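Local coordinates for cellobiose 2-epimerase (Caldibacillus thermoamylovorans, PDB 5ZHB), which catalyses the reversible C2 epimerisation of the reducing-end glucose of cellobiose, giving 4-O-beta-D-glucosyl-D-mannose, at residues G30-V35 with V41-G46; N211-F216 with R267-M272; G350-S355 with Y375-F380. One frame throughout, in Å; residues are numbered along the deposited sequence.

Interaction 1: residues G30-V35 with V41-G46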
loop_
_atom_site.group_PDB
_atom_site.type_symbol
_atom_site.label_atom_id
_atom_site.label_comp_id
_atom_site.label_asym_id
_atom_site.label_seq_id
_atom_site.Cartn_x
_atom_site.Cartn_y
_atom_site.Cartn_z
ATOM N N GLY A 30 -6.688 -6.992 -18.024
ATOM C CA GLY A 30 -5.860 -6.237 -17.088
ATOM C C GLY A 30 -4.896 -5.286 -17.785
ATOM O O GLY A 30 -5.231 -4.690 -18.810
ATOM N N TYR A 31 -3.684 -5.183 -17.210
ATOM C CA TYR A 31 -2.648 -4.257 -17.621
ATOM C C TYR A 31 -1.351 -5.013 -17.851
ATOM O O TYR A 31 -1.055 -5.983 -17.138
ATOM C CB TYR A 31 -2.518 -3.168 -16.542
ATOM C CG TYR A 31 -3.780 -2.337 -16.453
ATOM C CD1 TYR A 31 -4.903 -2.827 -15.804
ATOM C CD2 TYR A 31 -3.858 -1.101 -17.071
ATOM C CE1 TYR A 31 -6.079 -2.111 -15.773
ATOM C CE2 TYR A 31 -5.035 -0.369 -17.046
ATOM C CZ TYR A 31 -6.151 -0.883 -16.412
ATOM O OH TYR A 31 -7.314 -0.171 -16.352
ATOM N N TYR A 32 -0.594 -4.581 -18.869
ATOM C CA TYR A 32 0.679 -5.200 -19.201
ATOM C C TYR A 32 1.565 -5.225 -17.948
ATOM O O TYR A 32 1.591 -4.266 -17.173
ATOM C CB TYR A 32 1.406 -4.484 -20.343
ATOM C CG TYR A 32 0.610 -4.354 -21.641
ATOM C CD1 TYR A 32 0.038 -5.461 -22.252
ATOM C CD2 TYR A 32 0.410 -3.112 -22.237
ATOM C CE1 TYR A 32 -0.663 -5.349 -23.442
ATOM C CE2 TYR A 32 -0.317 -2.977 -23.415
ATOM C CZ TYR A 32 -0.841 -4.106 -24.022
ATOM O OH TYR A 32 -1.554 -4.018 -25.178
ATOM N N GLY A 33 2.324 -6.310 -17.793
ATOM C CA GLY A 33 2.860 -6.695 -16.497
ATOM C C GLY A 33 4.193 -6.042 -16.149
ATOM O O GLY A 33 4.610 -6.109 -15.000
ATOM N N LEU A 34 4.873 -5.424 -17.127
ATOM C CA LEU A 34 6.219 -4.892 -16.932
ATOM C C LEU A 34 6.479 -3.763 -17.931
ATOM O O LEU A 34 6.209 -3.937 -19.126
ATOM C CB LEU A 34 7.285 -5.964 -17.130
ATOM C CG LEU A 34 8.726 -5.611 -16.740
ATOM C CD1 LEU A 34 8.848 -5.445 -15.238
ATOM C CD2 LEU A 34 9.679 -6.702 -17.213
ATOM N N VAL A 35 6.986 -2.632 -17.402
ATOM C CA VAL A 35 7.666 -1.613 -18.167
ATOM C C VAL A 35 9.041 -1.443 -17.537
ATOM O O VAL A 35 9.132 -1.053 -16.383
ATOM C CB VAL A 35 6.890 -0.292 -18.159
ATOM C CG1 VAL A 35 7.643 0.772 -18.940
ATOM C CG2 VAL A 35 5.458 -0.454 -18.646
ATOM N N VAL A 41 7.759 -1.899 -23.056
ATOM C CA VAL A 41 6.580 -2.533 -22.504
ATOM C C VAL A 41 6.609 -4.016 -22.867
ATOM O O VAL A 41 6.619 -4.353 -24.055
ATOM C CB VAL A 41 5.313 -1.874 -23.057
ATOM C CG1 VAL A 41 4.074 -2.576 -22.536
ATOM C CG2 VAL A 41 5.251 -0.371 -22.828
ATOM N N HIS A 42 6.671 -4.894 -21.854
ATOM C CA HIS A 42 6.678 -6.340 -22.070
ATOM C C HIS A 42 5.251 -6.873 -21.973
ATOM O O HIS A 42 4.744 -7.145 -20.873
ATOM C CB HIS A 42 7.592 -7.043 -21.067
ATOM C CG HIS A 42 8.998 -6.597 -21.132
ATOM N ND1 HIS A 42 9.989 -7.391 -21.654
ATOM C CD2 HIS A 42 9.584 -5.432 -20.815
ATOM C CE1 HIS A 42 11.142 -6.729 -21.631
ATOM N NE2 HIS A 42 10.922 -5.538 -21.108
ATOM N N LYS A 43 4.590 -7.017 -23.131
ATOM C CA LYS A 43 3.170 -7.339 -23.166
ATOM C C LYS A 43 2.882 -8.763 -22.708
ATOM O O LYS A 43 1.739 -9.064 -22.315
ATOM C CB LYS A 43 2.537 -7.068 -24.535
ATOM C CG LYS A 43 2.538 -5.605 -24.926
ATOM C CD LYS A 43 1.939 -5.344 -26.300
ATOM C CE LYS A 43 1.988 -3.888 -26.664
ATOM N NZ LYS A 43 1.501 -3.735 -28.035
ATOM N N ASP A 44 3.919 -9.603 -22.734
ATOM C CA ASP A 44 3.815 -11.000 -22.347
ATOM C C ASP A 44 4.340 -11.229 -20.920
ATOM O O ASP A 44 4.509 -12.368 -20.508
ATOM C CB ASP A 44 4.583 -11.886 -23.321
ATOM C CG ASP A 44 6.080 -11.600 -23.414
ATOM O OD1 ASP A 44 6.519 -10.523 -22.945
ATOM O OD2 ASP A 44 6.818 -12.454 -23.930
ATOM N N ALA A 45 4.609 -10.164 -20.145
ATOM C CA ALA A 45 5.108 -10.356 -18.788
ATOM C C ALA A 45 4.007 -10.912 -17.885
ATOM O O ALA A 45 2.811 -10.751 -18.139
ATOM C CB ALA A 45 5.645 -9.046 -18.257
ATOM N N GLY A 46 4.425 -11.532 -16.777
ATOM C CA GLY A 46 3.509 -11.931 -15.718
ATOM C C GLY A 46 2.727 -10.754 -15.136
ATOM O O GLY A 46 3.219 -9.622 -15.154
HETATM O O HOH W 1 1.656 -8.566 -19.517
#
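A short beta hairpin, made of strands 34-35 and 41-42, sets Leu34 and Val35 across from His42 and Val41. The strands are very short and weakly bonded, and side chains, a turn and a water add contacts beyond them. His42 N donates to Leu34 O at 2.9 Å, a fairly straight bond (162°), and one step on Val35 and Val41 form an antiparallel non-hydrogen-bonded pair. Backbone bonds from Val35 to Ile367 and Ala368 tie this surface hairpin to a loop late in the chain. Leu34 CD2 lies over the His42 imidazole, 4.1 Å from its centroid and displaced toward the rim, a CH-pi contact; His42 NE2 is hydrogen-bonded to Asp36 OD2, just beyond the strand. Leu34 CB also meets Ala45 CB, at the end of the type I turn from His42 to Ala45.

Beyond the paired strands the Lys43 chain runs alongside Tyr32, both pointing the same way. Its methylenes, extended past CG, follow the ring toward the hydroxyl, while Lys43 CG rests over one face of the Tyr32 ring, 3.7 Å from its centroid, a CH-pi contact. Val41 CG1 approaches Tyr32 CD2 obliquely. Gly33 CA makes a CH...O contact with Gly46 O at 3.2 Å. A single water accepts from Gly33 N at 2.9 Å and donates to both Lys43 O and Ala45 O.

Interaction 2: residues N211-F216 with R267-M272; sequences NLIDLF and RKYTQM
Tyr269 meets helix 203-220 in two ways at once, with a ring face against Ile213 and a hydroxyl against Asp214. Ile213 CG2 stands over the centre of the Tyr269 ring, 3.5 Å from the centroid and close to the ring normal, so this methyl makes a direct CH-pi contact and covers one face of the aromatic ring. The Ile213 branch gets there because CG2 is anti to the backbone N, with CG1 anti to the carbonyl carbon (chi1 -69°). At the phenol end the approach changes to the edge: Asp214 OD1 lies in the plane of the ring and accepts a hydrogen bond from Tyr269 OH. The modelled Tyr269 OH to Asp214 OD1 distance, 2.3 Å, is so short that its exact value is doubtful. The carboxylate is turned 70° from the ring. Further along, Met272 SD approaches the backbone Phe216 O at 4.3 Å, a looser packing contact.

Behind this first shell, Ile213 and Tyr269 both touch Leu259 of helix 245-262, which therefore backs the pair, and Met272 also touches Tyr217. The two helix segments cross at 61° with axes 10.8 Å apart, a distance bridged by the tyrosine reaching over. As an example of helix packing in an alpha/alpha barrel, the case shows a helix-helix contact that pairs an apolar face with a polar end. Asp214 lies beside Glu218, a like charge, while Lys268 NZ stands 4.7 Å from Asp214 OD1 without touching it. If the phenol-carboxylate bond is as modelled, though perhaps longer, it would probably ease the negative charge of Asp214 beside Glu218 and help hold the phenol in place.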
loop_
_atom_site.group_PDB
_atom_site.type_symbol
_atom_site.label_atom_id
_atom_site.label_comp_id
_atom_site.label_asym_id
_atom_site.label_seq_id
_atom_site.Cartn_x
_atom_site.Cartn_y
_atom_site.Cartn_z
ATOM N N ASN A 211 -8.668 -4.791 17.454
ATOM C CA ASN A 211 -7.607 -5.737 17.726
ATOM C C ASN A 211 -6.312 -5.374 16.984
ATOM O O ASN A 211 -5.244 -5.350 17.599
ATOM C CB ASN A 211 -8.097 -7.166 17.508
ATOM C CG ASN A 211 -7.038 -8.189 17.829
ATOM O OD1 ASN A 211 -6.526 -8.245 18.950
ATOM N ND2 ASN A 211 -6.664 -9.000 16.848
ATOM N N LEU A 212 -6.378 -5.118 15.672
ATOM C CA LEU A 212 -5.186 -4.721 14.902
ATOM C C LEU A 212 -4.524 -3.461 15.459
ATOM O O LEU A 212 -3.283 -3.366 15.555
ATOM C CB LEU A 212 -5.604 -4.566 13.435
ATOM C CG LEU A 212 -5.682 -5.899 12.662
ATOM C CD1 LEU A 212 -6.602 -5.871 11.501
ATOM C CD2 LEU A 212 -4.306 -6.314 12.170
ATOM N N ILE A 213 -5.342 -2.498 15.850
ATOM C CA ILE A 213 -4.802 -1.249 16.376
ATOM C C ILE A 213 -4.025 -1.516 17.652
ATOM O O ILE A 213 -2.907 -1.033 17.847
ATOM C CB ILE A 213 -5.910 -0.201 16.556
ATOM C CG1 ILE A 213 -6.427 0.246 15.214
ATOM C CG2 ILE A 213 -5.386 0.994 17.383
ATOM C CD1 ILE A 213 -7.812 0.855 15.255
ATOM N N ASP A 214 -4.579 -2.377 18.499
ATOM C CA ASP A 214 -3.948 -2.699 19.774
ATOM C C ASP A 214 -2.662 -3.494 19.571
ATOM O O ASP A 214 -1.652 -3.220 20.229
ATOM C CB ASP A 214 -4.971 -3.320 20.706
ATOM C CG ASP A 214 -4.549 -3.210 22.159
ATOM O OD1 ASP A 214 -4.428 -2.058 22.641
ATOM O OD2 ASP A 214 -4.198 -4.251 22.723
ATOM N N LEU A 215 -2.663 -4.426 18.592
ATOM C CA LEU A 215 -1.437 -5.106 18.220
ATOM C C LEU A 215 -0.378 -4.098 17.761
ATOM O O LEU A 215 0.795 -4.218 18.110
ATOM C CB LEU A 215 -1.721 -6.144 17.133
ATOM C CG LEU A 215 -2.474 -7.419 17.533
ATOM C CD1 LEU A 215 -2.888 -8.182 16.296
ATOM C CD2 LEU A 215 -1.605 -8.279 18.389
ATOM N N PHE A 216 -0.769 -3.129 16.935
ATOM C CA PHE A 216 0.185 -2.099 16.538
ATOM C C PHE A 216 0.724 -1.377 17.772
ATOM O O PHE A 216 1.942 -1.229 17.911
ATOM C CB PHE A 216 -0.385 -1.088 15.541
ATOM C CG PHE A 216 -0.084 -1.527 14.114
ATOM C CD1 PHE A 216 1.161 -1.272 13.547
ATOM C CD2 PHE A 216 -1.003 -2.286 13.407
ATOM C CE1 PHE A 216 1.455 -1.713 12.267
ATOM C CE2 PHE A 216 -0.708 -2.721 12.124
ATOM C CZ PHE A 216 0.521 -2.450 11.565
ATOM N N ARG A 267 -6.759 7.561 23.689
ATOM C CA ARG A 267 -5.769 8.613 23.591
ATOM C C ARG A 267 -4.387 8.047 23.306
ATOM O O ARG A 267 -3.565 8.737 22.722
ATOM C CB ARG A 267 -5.698 9.431 24.893
ATOM C CG ARG A 267 -6.949 10.248 25.198
ATOM C CD ARG A 267 -7.343 11.179 24.063
ATOM N NE ARG A 267 -6.151 11.936 23.677
ATOM C CZ ARG A 267 -5.957 12.618 22.553
ATOM N NH1 ARG A 267 -6.940 12.831 21.692
ATOM N NH2 ARG A 267 -4.753 13.102 22.317
ATOM N N LYS A 268 -4.078 6.830 23.749
ATOM C CA LYS A 268 -2.741 6.321 23.496
ATOM C C LYS A 268 -2.505 6.071 21.987
ATOM O O LYS A 268 -1.378 6.153 21.509
ATOM C CB LYS A 268 -2.444 5.131 24.405
ATOM C CG LYS A 268 -3.350 3.921 24.355
ATOM C CD LYS A 268 -3.215 3.105 25.642
ATOM C CE LYS A 268 -3.643 1.674 25.550
ATOM N NZ LYS A 268 -5.098 1.537 25.533
ATOM N N TYR A 269 -3.569 5.781 21.252
ATOM C CA TYR A 269 -3.504 5.452 19.835
ATOM C C TYR A 269 -3.312 6.742 19.039
ATOM O O TYR A 269 -2.413 6.815 18.195
ATOM C CB TYR A 269 -4.779 4.729 19.387
ATOM C CG TYR A 269 -5.051 3.398 20.082
ATOM C CD1 TYR A 269 -4.016 2.633 20.596
ATOM C CD2 TYR A 269 -6.340 2.894 20.186
ATOM C CE1 TYR A 269 -4.253 1.418 21.217
ATOM C CE2 TYR A 269 -6.598 1.680 20.808
ATOM C CZ TYR A 269 -5.546 0.949 21.332
ATOM O OH TYR A 269 -5.719 -0.248 21.958
ATOM N N THR A 270 -4.151 7.750 19.341
ATOM C CA THR A 270 -3.954 9.100 18.818
ATOM C C THR A 270 -2.526 9.587 19.069
ATOM O O THR A 270 -1.846 10.074 18.159
ATOM C CB THR A 270 -5.034 10.019 19.399
ATOM O OG1 THR A 270 -6.217 9.692 18.679
ATOM C CG2 THR A 270 -4.773 11.489 19.132
ATOM N N GLN A 271 -2.028 9.432 20.301
ATOM C CA GLN A 271 -0.681 9.879 20.609
ATOM C C GLN A 271 0.355 9.075 19.816
ATOM O O GLN A 271 1.385 9.603 19.419
ATOM C CB GLN A 271 -0.341 9.769 22.098
ATOM C CG GLN A 271 0.882 10.599 22.471
ATOM C CD GLN A 271 0.635 12.062 22.177
ATOM O OE1 GLN A 271 -0.384 12.618 22.602
ATOM N NE2 GLN A 271 1.519 12.677 21.407
ATOM N N MET A 272 0.103 7.775 19.603
ATOM C CA MET A 272 0.995 6.979 18.776
ATOM C C MET A 272 1.066 7.580 17.363
ATOM O O MET A 272 2.151 7.756 16.849
ATOM C CB MET A 272 0.588 5.496 18.731
ATOM C CG MET A 272 1.379 4.674 17.715
ATOM S SD MET A 272 0.854 2.944 17.731
ATOM C CE MET A 272 -0.867 3.100 17.268
#

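Interaction 3: residues G350-S355 with Y375-F380; sequences GEWYWS and YHNARF
Asn377 passes across the face of Trp352 with its amide almost upright on the indole, the two planes 87° apart, so that ND2, not the flat of the amide, comes down on the ring. Asn377 ND2 is 3.6 Å from Trp352 CD2 over the ring, while Asn377 CB lies above the six-membered ring of Trp352, 3.9 Å from the centroid and nearly on its normal. The two side chains run antiparallel to each other, which lets the one asparagine cover both halves of the indole. With CG set between the backbone N and the carbonyl carbon (chi1 62°), the amide is carried on beyond the tryptophan toward Glu351. There Asn377 ND2 donates to Glu351 OE1 at 3.0 Å, almost straight (171°); the bond lies in the amide plane but meets the carboxylate from above its plane. Glu351 turns its other oxygen back on its own chain, Trp352 N donating to Glu351 OE2 at 2.7 Å. Phe380 completes the pattern: its CE2 comes to the edge of the indole at Trp352 CH2, 4.0 Å away, with the side chains at about a right angle.

Trp352 NE1 donates to Glu11 OE2, Trp20 NE1 gives a second bond to Glu351 OE1, and Lys372 forms a salt bridge with Glu351 OE2. Replacing Trp352 by an alanine would probably uncover the flank of Asn377, leave Glu11 without its indole donor and open a gap beside Phe380. The buried arrangement joins the loop after helix 326-343 to helix 375-387, with helix 2-21 packed against both, so that the first and last helices of the chain meet, as expected for a closed alpha/alpha barrel of the N-acylglucosamine 2-epimerase family.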
loop_
_atom_site.group_PDB
_atom_site.type_symbol
_atom_site.label_atom_id
_atom_site.label_comp_id
_atom_site.label_asym_id
_atom_site.label_seq_id
_atom_site.Cartn_x
_atom_site.Cartn_y
_atom_site.Cartn_z
ATOM N N GLY A 350 7.307 8.009 -19.776
ATOM C CA GLY A 350 7.679 7.739 -18.392
ATOM C C GLY A 350 6.581 8.052 -17.377
ATOM O O GLY A 350 5.480 8.519 -17.707
ATOM N N GLU A 351 6.881 7.755 -16.098
ATOM C CA GLU A 351 5.951 8.046 -15.015
ATOM C C GLU A 351 6.790 8.575 -13.856
ATOM O O GLU A 351 7.425 9.621 -13.972
ATOM C CB GLU A 351 5.137 6.764 -14.789
ATOM C CG GLU A 351 4.009 6.850 -13.770
ATOM C CD GLU A 351 4.173 6.096 -12.442
ATOM O OE1 GLU A 351 3.152 5.937 -11.761
ATOM O OE2 GLU A 351 5.295 5.725 -12.075
ATOM N N TRP A 352 6.923 7.749 -12.815
ATOM C CA TRP A 352 7.869 8.008 -11.744
ATOM C C TRP A 352 8.950 6.929 -11.761
ATOM O O TRP A 352 8.724 5.746 -12.006
ATOM C CB TRP A 352 7.147 8.041 -10.379
ATOM C CG TRP A 352 6.157 9.163 -10.157
ATOM C CD1 TRP A 352 5.400 9.849 -11.054
ATOM C CD2 TRP A 352 5.843 9.745 -8.869
ATOM N NE1 TRP A 352 4.642 10.807 -10.430
ATOM C CE2 TRP A 352 4.898 10.766 -9.081
ATOM C CE3 TRP A 352 6.297 9.510 -7.569
ATOM C CZ2 TRP A 352 4.380 11.530 -8.040
ATOM C CZ3 TRP A 352 5.786 10.270 -6.541
ATOM C CH2 TRP A 352 4.868 11.280 -6.772
ATOM N N TYR A 353 10.161 7.328 -11.410
ATOM C CA TYR A 353 11.194 6.338 -11.175
ATOM C C TYR A 353 10.922 5.547 -9.896
ATOM O O TYR A 353 10.275 6.033 -8.971
ATOM C CB TYR A 353 12.534 7.032 -11.016
ATOM C CG TYR A 353 12.971 7.864 -12.200
ATOM C CD1 TYR A 353 13.188 7.291 -13.453
ATOM C CD2 TYR A 353 13.297 9.205 -12.020
ATOM C CE1 TYR A 353 13.612 8.070 -14.524
ATOM C CE2 TYR A 353 13.741 9.982 -13.073
ATOM C CZ TYR A 353 13.934 9.404 -14.310
ATOM O OH TYR A 353 14.396 10.205 -15.301
ATOM N N TRP A 354 11.419 4.313 -9.869
ATOM C CA TRP A 354 11.320 3.465 -8.703
ATOM C C TRP A 354 12.026 4.141 -7.530
ATOM O O TRP A 354 11.498 4.236 -6.422
ATOM C CB TRP A 354 11.958 2.106 -9.020
ATOM C CG TRP A 354 11.869 1.123 -7.878
ATOM C CD1 TRP A 354 12.540 1.212 -6.688
ATOM C CD2 TRP A 354 11.123 -0.103 -7.817
ATOM N NE1 TRP A 354 12.217 0.168 -5.869
ATOM C CE2 TRP A 354 11.384 -0.678 -6.549
ATOM C CE3 TRP A 354 10.300 -0.784 -8.711
ATOM C CZ2 TRP A 354 10.837 -1.893 -6.153
ATOM C CZ3 TRP A 354 9.791 -2.006 -8.337
ATOM C CH2 TRP A 354 10.062 -2.557 -7.078
ATOM N N SER A 355 13.263 4.578 -7.782
ATOM C CA SER A 355 14.058 5.196 -6.732
ATOM C C SER A 355 15.122 6.093 -7.338
ATOM O O SER A 355 15.353 6.050 -8.550
ATOM C CB SER A 355 14.637 4.143 -5.795
ATOM O OG SER A 355 15.459 3.204 -6.468
ATOM N N TYR A 375 -0.874 2.740 -7.057
ATOM C CA TYR A 375 -1.611 2.889 -5.808
ATOM C C TYR A 375 -0.986 3.962 -4.914
ATOM O O TYR A 375 -1.702 4.883 -4.498
ATOM C CB TYR A 375 -1.788 1.512 -5.159
ATOM C CG TYR A 375 -1.582 1.355 -3.659
ATOM C CD1 TYR A 375 -2.589 1.644 -2.748
ATOM C CD2 TYR A 375 -0.398 0.816 -3.155
ATOM C CE1 TYR A 375 -2.435 1.426 -1.380
ATOM C CE2 TYR A 375 -0.230 0.584 -1.792
ATOM C CZ TYR A 375 -1.240 0.916 -0.896
ATOM O OH TYR A 375 -1.099 0.665 0.455
ATOM N N HIS A 376 0.316 3.859 -4.621
ATOM C CA HIS A 376 0.919 4.773 -3.647
ATOM C C HIS A 376 0.845 6.231 -4.125
ATOM O O HIS A 376 0.420 7.128 -3.379
ATOM C CB HIS A 376 2.352 4.373 -3.337
ATOM C CG HIS A 376 2.571 3.230 -2.386
ATOM N ND1 HIS A 376 2.233 3.289 -1.044
ATOM C CD2 HIS A 376 3.053 1.989 -2.604
ATOM C CE1 HIS A 376 2.510 2.108 -0.476
ATOM N NE2 HIS A 376 3.047 1.313 -1.396
ATOM N N ASN A 377 1.315 6.473 -5.343
ATOM C CA ASN A 377 1.405 7.834 -5.854
ATOM C C ASN A 377 0.024 8.416 -6.205
ATOM O O ASN A 377 -0.214 9.605 -5.929
ATOM C CB ASN A 377 2.490 7.972 -6.921
ATOM C CG ASN A 377 2.287 7.135 -8.164
ATOM O OD1 ASN A 377 1.480 6.204 -8.160
ATOM N ND2 ASN A 377 3.063 7.430 -9.205
ATOM N N ALA A 378 -0.891 7.621 -6.779
ATOM C CA ALA A 378 -2.248 8.091 -6.992
ATOM C C ALA A 378 -2.940 8.423 -5.679
ATOM O O ALA A 378 -3.576 9.472 -5.563
ATOM C CB ALA A 378 -3.083 7.101 -7.753
ATOM N N ARG A 379 -2.864 7.490 -4.720
ATOM C CA ARG A 379 -3.472 7.678 -3.424
ATOM C C ARG A 379 -2.967 8.978 -2.782
ATOM O O ARG A 379 -3.762 9.724 -2.215
ATOM C CB ARG A 379 -3.225 6.448 -2.543
ATOM C CG ARG A 379 -3.948 6.612 -1.215
ATOM C CD ARG A 379 -3.955 5.419 -0.297
ATOM N NE ARG A 379 -2.607 5.082 0.157
ATOM C CZ ARG A 379 -2.318 4.037 0.936
ATOM N NH1 ARG A 379 -3.284 3.263 1.386
ATOM N NH2 ARG A 379 -1.060 3.797 1.279
ATOM N N PHE A 380 -1.656 9.245 -2.861
ATOM C CA PHE A 380 -1.119 10.471 -2.309
ATOM C C PHE A 380 -1.826 11.694 -2.910
ATOM O O PHE A 380 -2.274 12.566 -2.159
ATOM C CB PHE A 380 0.408 10.487 -2.432
ATOM C CG PHE A 380 1.002 11.814 -2.865
ATOM C CD1 PHE A 380 1.051 12.900 -1.990
ATOM C CD2 PHE A 380 1.520 11.967 -4.145
ATOM C CE1 PHE A 380 1.633 14.093 -2.389
ATOM C CE2 PHE A 380 2.094 13.159 -4.541
ATOM C CZ PHE A 380 2.126 14.229 -3.671
#

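Overall arrangement
The three contacts follow one another along the chain, and none touches another. Interaction 1 is a surface hairpin that relies on backbone pairing, a water and side chains lying over rings. Interactions 2 and 3 are buried, yet differ: the former joins two helices through a methyl-ring contact and a single phenol-carboxylate bond, whereas the latter seats a loop on a helix through a network of amide, carboxylate and indole. Interaction 3 is also nearer the chain's centre, about 12 Å centre to centre against about 20 Å and 19 Å. Centres of interactions 1 and 2 are about 40 Å apart, on opposite sides of the chain's centre. The segments share no helix or strand, but helix 245-262 borders both interactions 2 and 3.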